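Local coordinates for glutamine amido transferase (Methylobacillus flagellatus, PDB 3M3P), which belongs to the class I glutamine amidotransferase family and has a mixed alpha/beta fold, its exact function not being established, at residues Ile177-Gln180 with Ala181-Arg185. Residues are numbered along the deposited sequence; the frame is centred on the assembly and turned at random.
Sequences IEMQ and AHMVR
Met-179 is bent at chi2 (-50°) and again at chi3, and this double bend turns its methyl CE back toward the first turn of the helix. Its neighbour Gln-180 runs extended beyond CG and lies alongside His-182, both side chains pointing the same way. Met-179 is a selenomethionine, as is Met-183. Met-179 CE meets Val-184 CG2 at 3.7 Å, and the two side chains cross at about a right angle. The same methyl rests 3.8 Å from Met-183 CB. Met-183 sends its own SE along the other segment, 4.0 Å from Gln-180 CB. The main-chain O of Gln-180 takes two helix N-H groups. It accepts a nearly straight hydrogen bond from Val-184 N (3.3 Å, 163°) and a weak one from Met-183 N (3.1 Å).

This is the start of helix 181-190, with Gln-180 at the N-cap position. The cap joins that helix to the loop that follows strand 170-173 of the large mixed sheet. The cap side chain does not bond back to the helix N-H groups. Its NE2 instead hydrogen-bonds to Asp-22 OD2 and His-19 ND1, which ties the helix start to helix 18-26. Gln-180 OE1 faces the edge of the His-182 ring, near the ring plane and 3.3 Å from His-182 CE1. Amide and ring planes are 52° apart. Met-183 CG sits over one face of the same ring, offset toward its rim.

Earlier in the loop, Glu-178 makes a looser contact: its CG is 4.4 Å from Met-183 CE. Its OE2 hydrogen-bonds to His-176 ND1. Val-184 also packs on Ile-214 of helix 211-215, and Met-179 on Trp-187, further along helix 181-190.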
loop_
_atom_site.group_PDB
_atom_site.type_symbol
_atom_site.label_atom_id
_atom_site.label_comp_id
_atom_site.label_asym_id
_atom_site.label_seq_id
_atom_site.Cartn_x
_atom_site.Cartn_y
_atom_site.Cartn_z
ATOM N N ILE A 177 0.181 0.573 5.608
ATOM C CA ILE A 177 0.750 1.704 6.336
ATOM C C ILE A 177 -0.233 2.866 6.451
ATOM O O ILE A 177 0.047 3.853 7.157
ATOM C CB ILE A 177 2.078 2.231 5.752
ATOM C CG1 ILE A 177 1.967 2.803 4.360
ATOM C CG2 ILE A 177 3.179 1.076 5.821
ATOM C CD1 ILE A 177 3.229 3.619 3.950
ATOM N N GLU A 178 -1.419 2.705 5.835
ATOM C CA GLU A 178 -2.467 3.762 5.837
ATOM C C GLU A 178 -3.464 3.702 7.005
ATOM O O GLU A 178 -4.347 4.561 7.129
ATOM C CB GLU A 178 -3.257 3.740 4.547
ATOM C CG GLU A 178 -4.297 2.706 4.415
ATOM C CD GLU A 178 -3.820 1.333 4.106
ATOM O OE1 GLU A 178 -2.603 0.961 4.140
ATOM O OE2 GLU A 178 -4.757 0.531 3.754
HETATM N N MSE A 179 -3.298 2.775 7.910
HETATM C CA MSE A 179 -4.333 2.538 8.887
HETATM C C MSE A 179 -4.540 3.664 9.861
HETATM O O MSE A 179 -3.619 4.323 10.342
HETATM C CB MSE A 179 -4.075 1.268 9.730
HETATM C CG MSE A 179 -3.926 -0.039 8.913
HETATM SE SE MSE A 179 -5.381 -0.320 7.608
HETATM C CE MSE A 179 -6.881 -0.656 8.799
ATOM N N GLN A 180 -5.826 3.837 10.174
ATOM C CA GLN A 180 -6.291 4.642 11.313
ATOM C C GLN A 180 -7.100 3.722 12.212
ATOM O O GLN A 180 -7.615 2.688 11.744
ATOM C CB GLN A 180 -7.124 5.851 10.791
ATOM C CG GLN A 180 -6.302 6.752 9.891
ATOM C CD GLN A 180 -6.923 8.054 9.449
ATOM O OE1 GLN A 180 -8.102 8.093 9.224
ATOM N NE2 GLN A 180 -6.100 9.127 9.359
ATOM N N ALA A 181 -7.253 4.060 13.502
ATOM C CA ALA A 181 -7.843 3.141 14.464
ATOM C C ALA A 181 -9.254 2.729 14.106
ATOM O O ALA A 181 -9.624 1.554 14.205
ATOM C CB ALA A 181 -7.827 3.744 15.902
ATOM N N HIS A 182 -10.040 3.711 13.631
ATOM C CA HIS A 182 -11.445 3.411 13.338
ATOM C C HIS A 182 -11.614 2.451 12.157
ATOM O O HIS A 182 -12.590 1.686 12.063
ATOM C CB HIS A 182 -12.249 4.691 13.173
ATOM C CG HIS A 182 -11.911 5.481 11.956
ATOM N ND1 HIS A 182 -10.772 6.234 11.841
ATOM C CD2 HIS A 182 -12.559 5.581 10.752
ATOM C CE1 HIS A 182 -10.747 6.794 10.639
ATOM N NE2 HIS A 182 -11.822 6.430 9.963
HETATM N N MSE A 183 -10.645 2.453 11.245
HETATM C CA MSE A 183 -10.640 1.536 10.133
HETATM C C MSE A 183 -10.329 0.110 10.591
HETATM O O MSE A 183 -10.952 -0.817 10.113
HETATM C CB MSE A 183 -9.584 1.981 9.136
HETATM C CG MSE A 183 -9.891 3.329 8.448
HETATM SE SE MSE A 183 -8.429 4.059 7.445
HETATM C CE MSE A 183 -8.361 2.677 6.081
ATOM N N VAL A 184 -9.359 -0.055 11.489
ATOM C CA VAL A 184 -9.102 -1.389 12.095
ATOM C C VAL A 184 -10.383 -1.913 12.727
ATOM O O VAL A 184 -10.779 -3.037 12.479
ATOM C CB VAL A 184 -7.932 -1.331 13.135
ATOM C CG1 VAL A 184 -7.743 -2.692 13.816
ATOM C CG2 VAL A 184 -6.628 -0.878 12.463
ATOM N N ARG A 185 -11.051 -1.077 13.517
ATOM C CA ARG A 185 -12.305 -1.488 14.128
ATOM C C ARG A 185 -13.337 -1.874 13.078
ATOM O O ARG A 185 -14.029 -2.861 13.233
ATOM C CB ARG A 185 -12.840 -0.372 15.047
ATOM C CG ARG A 185 -11.962 -0.090 16.212
ATOM C CD ARG A 185 -12.604 0.866 17.162
ATOM N NE ARG A 185 -11.698 1.229 18.275
ATOM C CZ ARG A 185 -11.414 0.466 19.322
ATOM N NH1 ARG A 185 -11.942 -0.734 19.482
ATOM N NH2 ARG A 185 -10.543 0.942 20.224
#